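Local coordinates for protein putative TRAP PERIPLASMIC SOLUTE BINDING PROTEIN (Haemophilus influenzae, PDB 4PBQ) that probably captures sugar acids such as L-gulonate in the periplasm and hands them to a TRAP-type membrane transporter for uptake, at residues 27-32 and 234-239; 45-50 and 59-64; 73-78 and 82-87. All coordinates share one frame; numbering follows the deposited sequence.

Contact 1. Residues 27-32 and 234-239. With 2UF (L-gulonate), chain D.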
loop_
_atom_site.group_PDB
_atom_site.type_symbol
_atom_site.label_atom_id
_atom_site.label_comp_id
_atom_site.label_asym_id
_atom_site.label_seq_id
_atom_site.Cartn_x
_atom_site.Cartn_y
_atom_site.Cartn_z
ATOM N N ILE A 27 -18.971 4.942 -12.592
ATOM C CA ILE A 27 -17.644 4.408 -12.320
ATOM C C ILE A 27 -17.590 3.819 -10.904
ATOM O O ILE A 27 -17.650 4.543 -9.915
ATOM C CB ILE A 27 -16.633 5.526 -12.500
ATOM C CG1 ILE A 27 -16.559 5.883 -13.989
ATOM C CG2 ILE A 27 -15.270 5.123 -11.996
ATOM C CD1 ILE A 27 -15.727 7.084 -14.273
ATOM N N LYS A 28 -17.491 2.492 -10.812
ATOM C CA LYS A 28 -17.415 1.836 -9.520
ATOM C C LYS A 28 -15.953 1.903 -9.116
ATOM O O LYS A 28 -15.080 1.656 -9.945
ATOM C CB LYS A 28 -17.836 0.365 -9.585
ATOM C CG LYS A 28 -19.258 0.123 -10.070
ATOM C CD LYS A 28 -19.656 -1.355 -9.935
ATOM C CE LYS A 28 -18.743 -2.294 -10.718
ATOM N NZ LYS A 28 -18.781 -2.036 -12.174
ATOM N N LEU A 29 -15.714 2.270 -7.870
ATOM C CA LEU A 29 -14.347 2.431 -7.342
ATOM C C LEU A 29 -14.181 1.571 -6.104
ATOM O O LEU A 29 -14.775 1.831 -5.034
ATOM C CB LEU A 29 -14.079 3.903 -7.022
ATOM C CG LEU A 29 -12.614 4.255 -6.758
ATOM C CD1 LEU A 29 -12.477 5.761 -6.877
ATOM C CD2 LEU A 29 -12.111 3.764 -5.414
ATOM N N GLY A 30 -13.364 0.527 -6.226
ATOM C CA GLY A 30 -13.215 -0.413 -5.132
ATOM C C GLY A 30 -11.862 -0.326 -4.450
ATOM O O GLY A 30 -10.873 -0.052 -5.095
ATOM N N HIS A 31 -11.851 -0.519 -3.140
ATOM C CA HIS A 31 -10.591 -0.602 -2.408
ATOM C C HIS A 31 -10.748 -1.471 -1.167
ATOM O O HIS A 31 -11.861 -1.882 -0.812
ATOM C CB HIS A 31 -10.042 0.788 -2.090
ATOM C CG HIS A 31 -10.845 1.557 -1.102
ATOM N ND1 HIS A 31 -10.581 1.551 0.250
ATOM C CD2 HIS A 31 -11.895 2.395 -1.281
ATOM C CE1 HIS A 31 -11.433 2.356 0.862
ATOM N NE2 HIS A 31 -12.240 2.872 -0.048
ATOM N N TYR A 32 -9.616 -1.766 -0.518
ATOM C CA TYR A 32 -9.592 -2.673 0.623
ATOM C C TYR A 32 -9.596 -2.047 2.017
ATOM O O TYR A 32 -9.769 -2.757 3.020
ATOM C CB TYR A 32 -8.379 -3.606 0.513
ATOM C CG TYR A 32 -6.981 -3.044 0.692
ATOM C CD1 TYR A 32 -6.491 -2.730 1.954
ATOM C CD2 TYR A 32 -6.113 -2.923 -0.397
ATOM C CE1 TYR A 32 -5.192 -2.290 2.129
ATOM C CE2 TYR A 32 -4.797 -2.478 -0.221
ATOM C CZ TYR A 32 -4.353 -2.170 1.038
ATOM O OH TYR A 32 -3.045 -1.742 1.211
ATOM N N GLY A 234 -0.750 3.636 -1.859
ATOM C CA GLY A 234 -2.062 3.270 -2.367
ATOM C C GLY A 234 -2.291 3.972 -3.702
ATOM O O GLY A 234 -2.346 5.208 -3.774
ATOM N N LEU A 235 -2.396 3.186 -4.769
ATOM C CA LEU A 235 -2.481 3.710 -6.126
ATOM C C LEU A 235 -3.930 3.935 -6.526
ATOM O O LEU A 235 -4.718 2.999 -6.539
ATOM C CB LEU A 235 -1.829 2.730 -7.111
ATOM C CG LEU A 235 -0.299 2.739 -7.249
ATOM C CD1 LEU A 235 0.408 2.806 -5.975
ATOM C CD2 LEU A 235 0.085 1.465 -8.057
ATOM N N LEU A 236 -4.272 5.172 -6.872
ATOM C CA LEU A 236 -5.601 5.475 -7.398
ATOM C C LEU A 236 -5.555 5.297 -8.889
ATOM O O LEU A 236 -4.776 5.962 -9.580
ATOM C CB LEU A 236 -5.968 6.922 -7.093
ATOM C CG LEU A 236 -7.282 7.421 -7.671
ATOM C CD1 LEU A 236 -8.459 6.587 -7.181
ATOM C CD2 LEU A 236 -7.454 8.871 -7.245
ATOM N N GLN A 237 -6.409 4.408 -9.384
ATOM C CA GLN A 237 -6.330 3.925 -10.745
ATOM C C GLN A 237 -7.693 3.949 -11.423
ATOM O O GLN A 237 -8.703 3.817 -10.758
ATOM C CB GLN A 237 -5.859 2.467 -10.730
ATOM C CG GLN A 237 -4.446 2.275 -10.229
ATOM C CD GLN A 237 -4.217 0.863 -9.712
ATOM O OE1 GLN A 237 -3.822 -0.039 -10.464
ATOM N NE2 GLN A 237 -4.533 0.654 -8.444
ATOM N N ILE A 238 -7.689 4.071 -12.745
ATOM C CA ILE A 238 -8.922 3.949 -13.532
ATOM C C ILE A 238 -8.622 2.940 -14.645
ATOM O O ILE A 238 -7.539 2.937 -15.223
ATOM C CB ILE A 238 -9.398 5.330 -14.038
ATOM C CG1 ILE A 238 -10.737 5.249 -14.769
ATOM C CG2 ILE A 238 -8.420 5.950 -14.945
ATOM C CD1 ILE A 238 -11.556 6.562 -14.575
ATOM N N SER A 239 -9.557 2.039 -14.899
ATOM C CA SER A 239 -9.415 1.130 -16.014
ATOM C C SER A 239 -9.182 1.883 -17.314
ATOM O O SER A 239 -9.854 2.879 -17.616
ATOM C CB SER A 239 -10.675 0.288 -16.168
ATOM O OG SER A 239 -10.619 -0.514 -17.333
HETATM O O6A 2UF D . -3.046 -7.177 2.103
HETATM C C6 2UF D . -2.118 -6.448 2.478
HETATM O O6B 2UF D . -1.415 -6.634 3.483
HETATM C C5 2UF D . -1.858 -5.175 1.645
HETATM O O5 2UF D . -1.303 -4.192 2.492
HETATM C C4 2UF D . -0.885 -5.468 0.481
HETATM O O4 2UF D . -1.500 -6.376 -0.449
HETATM C C3 2UF D . -0.492 -4.149 -0.217
HETATM O O3 2UF D . -1.657 -3.327 -0.570
HETATM C C2 2UF D . 0.324 -4.410 -1.494
HETATM O O2 2UF D . 0.897 -3.158 -1.819
HETATM C C1 2UF D . 1.495 -5.409 -1.244
HETATM O O1 2UF D . 2.286 -5.457 -2.442
#

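Contact 2. Residues 45-50 and 59-64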
loop_
_atom_site.group_PDB
_atom_site.type_symbol
_atom_site.label_atom_id
_atom_site.label_comp_id
_atom_site.label_asym_id
_atom_site.label_seq_id
_atom_site.Cartn_x
_atom_site.Cartn_y
_atom_site.Cartn_z
ATOM N N GLU A 45 -14.511 13.381 -0.394
ATOM C CA GLU A 45 -14.595 14.836 -0.313
ATOM C C GLU A 45 -13.969 15.536 -1.513
ATOM O O GLU A 45 -14.385 16.649 -1.867
ATOM C CB GLU A 45 -13.932 15.323 0.968
ATOM C CG GLU A 45 -14.699 14.958 2.206
ATOM C CD GLU A 45 -16.170 15.328 2.102
ATOM O OE1 GLU A 45 -16.466 16.490 1.688
ATOM O OE2 GLU A 45 -17.014 14.441 2.403
ATOM N N TYR A 46 -12.954 14.906 -2.109
ATOM C CA TYR A 46 -12.121 15.580 -3.111
ATOM C C TYR A 46 -12.210 14.932 -4.494
ATOM O O TYR A 46 -12.376 15.628 -5.487
ATOM C CB TYR A 46 -10.652 15.682 -2.641
ATOM C CG TYR A 46 -10.562 16.334 -1.291
ATOM C CD1 TYR A 46 -10.948 17.651 -1.119
ATOM C CD2 TYR A 46 -10.146 15.619 -0.178
ATOM C CE1 TYR A 46 -10.915 18.237 0.125
ATOM C CE2 TYR A 46 -10.110 16.203 1.067
ATOM C CZ TYR A 46 -10.485 17.504 1.210
ATOM O OH TYR A 46 -10.444 18.088 2.450
ATOM N N PHE A 47 -12.133 13.613 -4.572
ATOM C CA PHE A 47 -12.141 12.959 -5.870
ATOM C C PHE A 47 -13.569 12.896 -6.400
ATOM O O PHE A 47 -13.870 13.442 -7.468
ATOM C CB PHE A 47 -11.531 11.551 -5.792
ATOM C CG PHE A 47 -11.285 10.935 -7.127
ATOM C CD1 PHE A 47 -10.340 11.495 -8.003
ATOM C CD2 PHE A 47 -11.975 9.801 -7.533
ATOM C CE1 PHE A 47 -10.123 10.954 -9.269
ATOM C CE2 PHE A 47 -11.741 9.235 -8.786
ATOM C CZ PHE A 47 -10.814 9.808 -9.654
ATOM N N LYS A 48 -14.445 12.258 -5.636
ATOM C CA LYS A 48 -15.842 12.063 -6.032
ATOM C C LYS A 48 -16.540 13.400 -6.207
ATOM O O LYS A 48 -17.137 13.665 -7.248
ATOM C CB LYS A 48 -16.564 11.252 -4.956
ATOM C CG LYS A 48 -18.038 11.063 -5.186
ATOM C CD LYS A 48 -18.623 10.192 -4.077
ATOM C CE LYS A 48 -20.147 10.134 -4.117
ATOM N NZ LYS A 48 -20.645 9.349 -5.267
ATOM N N LYS A 49 -16.466 14.252 -5.199
ATOM C CA LYS A 49 -17.166 15.527 -5.297
ATOM C C LYS A 49 -16.681 16.380 -6.454
ATOM O O LYS A 49 -17.478 16.992 -7.150
ATOM C CB LYS A 49 -17.073 16.314 -3.990
ATOM C CG LYS A 49 -18.102 15.914 -2.987
ATOM C CD LYS A 49 -18.103 16.837 -1.768
ATOM C CE LYS A 49 -19.002 16.259 -0.685
ATOM N NZ LYS A 49 -19.041 17.100 0.531
ATOM N N THR A 50 -15.372 16.487 -6.644
ATOM C CA THR A 50 -14.862 17.316 -7.731
ATOM C C THR A 50 -15.400 16.841 -9.070
ATOM O O THR A 50 -15.901 17.627 -9.874
ATOM C CB THR A 50 -13.317 17.323 -7.773
ATOM O OG1 THR A 50 -12.816 17.923 -6.574
ATOM C CG2 THR A 50 -12.801 18.089 -8.996
ATOM N N TYR A 59 -20.577 11.982 -14.764
ATOM C CA TYR A 59 -19.933 10.805 -14.171
ATOM C C TYR A 59 -20.357 10.690 -12.726
ATOM O O TYR A 59 -20.465 11.683 -12.021
ATOM C CB TYR A 59 -18.388 10.885 -14.240
ATOM C CG TYR A 59 -17.912 11.090 -15.637
ATOM C CD1 TYR A 59 -17.839 12.360 -16.166
ATOM C CD2 TYR A 59 -17.587 10.017 -16.451
ATOM C CE1 TYR A 59 -17.446 12.581 -17.463
ATOM C CE2 TYR A 59 -17.189 10.227 -17.768
ATOM C CZ TYR A 59 -17.114 11.518 -18.262
ATOM O OH TYR A 59 -16.721 11.735 -19.570
ATOM N N GLU A 60 -20.558 9.461 -12.280
ATOM C CA GLU A 60 -20.800 9.183 -10.871
ATOM C C GLU A 60 -19.716 8.249 -10.402
ATOM O O GLU A 60 -19.477 7.242 -11.061
ATOM C CB GLU A 60 -22.160 8.505 -10.687
ATOM C CG GLU A 60 -22.427 8.087 -9.266
ATOM C CD GLU A 60 -23.851 7.619 -9.047
ATOM O OE1 GLU A 60 -24.097 6.396 -9.107
ATOM O OE2 GLU A 60 -24.719 8.482 -8.805
ATOM N N ILE A 61 -19.035 8.610 -9.314
ATOM C CA ILE A 61 -17.955 7.792 -8.772
ATOM C C ILE A 61 -18.506 7.081 -7.538
ATOM O O ILE A 61 -18.639 7.697 -6.472
ATOM C CB ILE A 61 -16.737 8.638 -8.377
ATOM C CG1 ILE A 61 -16.334 9.616 -9.499
ATOM C CG2 ILE A 61 -15.580 7.719 -7.963
ATOM C CD1 ILE A 61 -15.946 8.984 -10.843
ATOM N N ARG A 62 -18.900 5.816 -7.703
ATOM C CA ARG A 62 -19.539 5.062 -6.608
ATOM C C ARG A 62 -18.442 4.332 -5.801
ATOM O O ARG A 62 -17.738 3.514 -6.345
ATOM C CB ARG A 62 -20.556 4.047 -7.140
ATOM C CG ARG A 62 -21.682 4.694 -7.938
ATOM C CD ARG A 62 -22.847 3.737 -8.109
ATOM N NE ARG A 62 -23.600 3.574 -6.866
ATOM C CZ ARG A 62 -24.405 2.546 -6.607
ATOM N NH1 ARG A 62 -25.054 2.480 -5.447
ATOM N NH2 ARG A 62 -24.570 1.585 -7.509
ATOM N N LEU A 63 -18.326 4.635 -4.515
ATOM C CA LEU A 63 -17.248 4.098 -3.683
ATOM C C LEU A 63 -17.630 2.757 -3.037
ATOM O O LEU A 63 -18.753 2.569 -2.533
ATOM C CB LEU A 63 -16.848 5.094 -2.590
ATOM C CG LEU A 63 -16.490 6.485 -3.125
ATOM C CD1 LEU A 63 -16.019 7.369 -1.989
ATOM C CD2 LEU A 63 -15.399 6.426 -4.223
ATOM N N TYR A 64 -16.677 1.838 -3.047
ATOM C CA TYR A 64 -16.865 0.510 -2.479
ATOM C C TYR A 64 -15.648 0.154 -1.622
ATOM O O TYR A 64 -14.692 -0.443 -2.104
ATOM C CB TYR A 64 -17.024 -0.522 -3.589
ATOM C CG TYR A 64 -18.341 -0.427 -4.345
ATOM C CD1 TYR A 64 -19.491 -1.081 -3.900
ATOM C CD2 TYR A 64 -18.423 0.309 -5.520
ATOM C CE1 TYR A 64 -20.690 -1.012 -4.621
ATOM C CE2 TYR A 64 -19.611 0.385 -6.242
ATOM C CZ TYR A 64 -20.733 -0.271 -5.791
ATOM O OH TYR A 64 -21.894 -0.183 -6.530
HETATM O O HOH W 1 -20.199 6.650 -3.472
#

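Contact 3. Residues 73-78 and 82-87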
loop_
_atom_site.group_PDB
_atom_site.type_symbol
_atom_site.label_atom_id
_atom_site.label_comp_id
_atom_site.label_asym_id
_atom_site.label_seq_id
_atom_site.Cartn_x
_atom_site.Cartn_y
_atom_site.Cartn_z
ATOM N N ASP A 73 -6.594 -8.347 -5.042
ATOM C CA ASP A 73 -6.263 -8.949 -6.312
ATOM C C ASP A 73 -7.416 -8.929 -7.334
ATOM O O ASP A 73 -7.194 -8.801 -8.538
ATOM C CB ASP A 73 -5.732 -10.375 -6.131
ATOM C CG ASP A 73 -6.677 -11.301 -5.390
ATOM O OD1 ASP A 73 -7.405 -10.876 -4.458
ATOM O OD2 ASP A 73 -6.636 -12.512 -5.726
ATOM N N GLN A 74 -8.631 -9.086 -6.839
ATOM C CA GLN A 74 -9.827 -9.022 -7.678
ATOM C C GLN A 74 -10.050 -7.605 -8.231
ATOM O O GLN A 74 -10.478 -7.436 -9.375
ATOM C CB GLN A 74 -11.050 -9.511 -6.883
ATOM C CG GLN A 74 -12.323 -9.575 -7.744
ATOM C CD GLN A 74 -13.426 -10.461 -7.143
ATOM O OE1 GLN A 74 -13.328 -11.689 -7.136
ATOM N NE2 GLN A 74 -14.486 -9.831 -6.668
ATOM N N ILE A 75 -9.722 -6.597 -7.431
ATOM C CA ILE A 75 -9.763 -5.199 -7.882
ATOM C C ILE A 75 -8.758 -4.982 -9.017
ATOM O O ILE A 75 -9.093 -4.424 -10.051
ATOM C CB ILE A 75 -9.505 -4.199 -6.737
ATOM C CG1 ILE A 75 -10.482 -4.441 -5.577
ATOM C CG2 ILE A 75 -9.577 -2.777 -7.264
ATOM C CD1 ILE A 75 -11.938 -4.446 -5.979
ATOM N N VAL A 76 -7.519 -5.441 -8.840
ATOM C CA VAL A 76 -6.549 -5.339 -9.925
ATOM C C VAL A 76 -7.097 -5.954 -11.216
ATOM O O VAL A 76 -7.043 -5.322 -12.287
ATOM C CB VAL A 76 -5.191 -6.004 -9.566
ATOM C CG1 VAL A 76 -4.220 -5.928 -10.776
ATOM C CG2 VAL A 76 -4.550 -5.331 -8.404
ATOM N N ASN A 77 -7.604 -7.182 -11.145
ATOM C CA ASN A 77 -8.108 -7.852 -12.352
ATOM C C ASN A 77 -9.309 -7.141 -12.968
ATOM O O ASN A 77 -9.445 -7.082 -14.199
ATOM C CB ASN A 77 -8.401 -9.298 -12.035
ATOM C CG ASN A 77 -7.113 -10.086 -11.871
ATOM O OD1 ASN A 77 -6.125 -9.786 -12.544
ATOM N ND2 ASN A 77 -7.104 -11.051 -10.980
ATOM N N GLY A 78 -10.164 -6.606 -12.110
ATOM C CA GLY A 78 -11.322 -5.854 -12.582
ATOM C C GLY A 78 -10.925 -4.566 -13.287
ATOM O O GLY A 78 -11.553 -4.177 -14.273
ATOM N N GLY A 82 -11.867 -4.045 -17.159
ATOM C CA GLY A 82 -12.885 -3.007 -17.255
ATOM C C GLY A 82 -14.171 -3.205 -16.472
ATOM O O GLY A 82 -15.000 -2.301 -16.439
ATOM N N THR A 83 -14.338 -4.338 -15.794
ATOM C CA THR A 83 -15.557 -4.576 -15.037
ATOM C C THR A 83 -15.552 -3.883 -13.691
ATOM O O THR A 83 -16.591 -3.782 -13.040
ATOM C CB THR A 83 -15.805 -6.072 -14.820
ATOM O OG1 THR A 83 -14.733 -6.626 -14.061
ATOM C CG2 THR A 83 -15.920 -6.779 -16.169
ATOM N N ILE A 84 -14.380 -3.431 -13.257
ATOM C CA ILE A 84 -14.296 -2.509 -12.127
ATOM C C ILE A 84 -13.594 -1.272 -12.658
ATOM O O ILE A 84 -12.412 -1.290 -12.974
ATOM C CB ILE A 84 -13.551 -3.108 -10.919
ATOM C CG1 ILE A 84 -14.322 -4.326 -10.400
ATOM C CG2 ILE A 84 -13.395 -2.059 -9.812
ATOM C CD1 ILE A 84 -13.606 -5.083 -9.297
ATOM N N GLU A 85 -14.352 -0.192 -12.794
ATOM C CA GLU A 85 -13.866 0.981 -13.520
ATOM C C GLU A 85 -12.756 1.795 -12.845
ATOM O O GLU A 85 -11.966 2.449 -13.541
ATOM C CB GLU A 85 -15.052 1.889 -13.864
ATOM C CG GLU A 85 -16.055 1.225 -14.786
ATOM C CD GLU A 85 -17.137 0.400 -14.074
ATOM O OE1 GLU A 85 -17.166 0.367 -12.830
ATOM O OE2 GLU A 85 -17.995 -0.191 -14.770
ATOM N N ALA A 86 -12.731 1.800 -11.515
ATOM C CA ALA A 86 -11.656 2.487 -10.768
ATOM C C ALA A 86 -11.353 1.768 -9.473
ATOM O O ALA A 86 -12.074 0.866 -9.043
ATOM C CB ALA A 86 -12.033 3.942 -10.495
ATOM N N GLY A 87 -10.246 2.136 -8.844
ATOM C CA GLY A 87 -9.945 1.510 -7.586
ATOM C C GLY A 87 -8.714 2.070 -6.947
ATOM O O GLY A 87 -7.950 2.818 -7.588
#

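Contact 1. Residues 27-32 and 234-239
Leu29 overlaps Leu236 through one methyl each: the two CD1 atoms meet at 4.1 Å, and the side chains cross at about a right angle. Leu29 gets there because its CG stands anti to the backbone N (chi1 -167°), which carries the branch across to the other strand; Leu236 takes the same first torsion from its own side. Two residues back from Leu29 and two on from Leu236, Ile27 and Ile238 repeat the pattern, their CD1 methyls 4.2 Å apart. The backbones themselves stay well separated, with 8.4 Å between the CA atoms of Leu29 and Ile238, because strand 86-89 runs between these two strands in the sheet. The contact is therefore a row of aliphatic tips reaching over one face of the intervening strand, where Leu29 and Ile27 also rest on Ala86 and Leu236 on Ile88. Leu43 and Phe47 of helix 38-54 close over both leucines, so the methyl pair is buried.

Beyond the strand, Tyr32 turns its phenol toward the ligand, its OH 2.8 Å from O3 of L-gulonate; the ring meets that hydroxyl obliquely. Glu72, Glu104, Arg167, Asn171, Asn207 and Leu91 N also bond the sugar acid. A hydrophobic layer over a central sheet, with a ligand-binding residue just past a strand, is characteristic of the alpha/beta domains of periplasmic solute-binding proteins.

Contact 2. Residues 45-50 and 59-64
Extended through its first three torsions, Lys48 runs straight out from helix 38-54, and only at chi4 (71°) does it bend, which sets NZ above the carbonyl of Ile61. Phe47, the preceding residue, holds its CG anti to the backbone N, so that its ring reaches the same isoleucine at a deeper level.

The lysine lies alongside strand 59-64. Its CD comes within 3.5 Å of Ile61 O, and its CG packs on Ile61 CB at 4.2 Å, while CD reaches Leu63 CD1 more loosely. At the end of the chain NZ donates a 2.9 Å hydrogen bond to Ile61 O. The nitrogen stands well above the carbonyl plane, 43° out of it, rather than on a lone pair. A water that accepts a 2.9 Å bond from Leu63 N is also weakly bonded by NZ.

Deeper in, Ile61 CG2 meets Phe47 CD2 at 4.2 Å, the two side chains crossing nearly perpendicularly; Ala257 of helix 248-281 and Leu29 of strand 25-30 add to this apolar layer. The N-to-C directions of segments 45-50 and 59-64 make an angle of 145°, so they run roughly antiparallel, as suits the returning helix of the beta-alpha-beta unit formed by strand 25-30, helix 38-54 and strand 59-64.

Glu52, one turn further along the helix, forms a salt bridge with Lys48 NZ and accepts a hydrogen bond from Ile61 N. Both backbone polar groups of Ile61 are thus matched by side chains of the helix, and the nearby carboxylate would be expected to favour a charged lysine, so the rim of this crossover is probably joined electrostatically while its interior is joined by apolar contact.

Contact 3. Residues 73-78 and 82-87
Ile84 packs directly against the bare backbone of Gly78, its CB 3.8 Å from Gly78 C and its CG1 4.0 Å from Gly78 CA. This is the tight part of the contact: Gly78 has no side chain, which lets Ile84 lie directly on its backbone and brings the CA atoms of Gly78 and Ile84 to 4.5 Å. With its CG1 trans to the carbonyl carbon (chi1 -63°), Ile84 extends along the helix until CD1 touches Ile75 CD1 at 3.8 Å, the side chains crossing near a right angle. Further in, Ile75 CG2 lies 4.3 Å from Gly87 CA, again over a residue without a side chain.

The turn joins helix 72-81 to strand 86-89 of the central sheet, a helix-to-strand connection within the alpha/beta fold, and Gly82 leaves the helical conformation with positive phi. Gly78 O receives a nearly straight 3.1 Å bond from Ile84 N, at an N-H...O angle of 167°, and a weak, strongly bent one from Gly82 N.

Toward solvent the contact thins out. Thr83 is exposed and brushes Gly78 CA with OG1 at 3.8 Å; that hydroxyl is hydrogen-bonded to Asn81 OD1. Gln74, at the other margin, contributes little to the contact and turns its amide NE2 to Leu69 O.

All three contacts meet on one mixed sheet, whose strands run side by side in the order 59-64, 25-30, 86-89, 231-239. Contact 1 bridges strands 25-30 and 231-239, which are distant in sequence, and the loop it closes contains contact 2 and then contact 3. Their centres lie about 11 Å and 7 Å from that of contact 1, and both touch it through probable backbone hydrogen bonds between neighbouring strands. Contacts 2 and 3 are about 16 Å apart between centres and do not touch. The late strand 231-239 thus returns to the sheet started by the N-terminal strands, uniting separate chain regions in one domain beside the L-gulonate pocket.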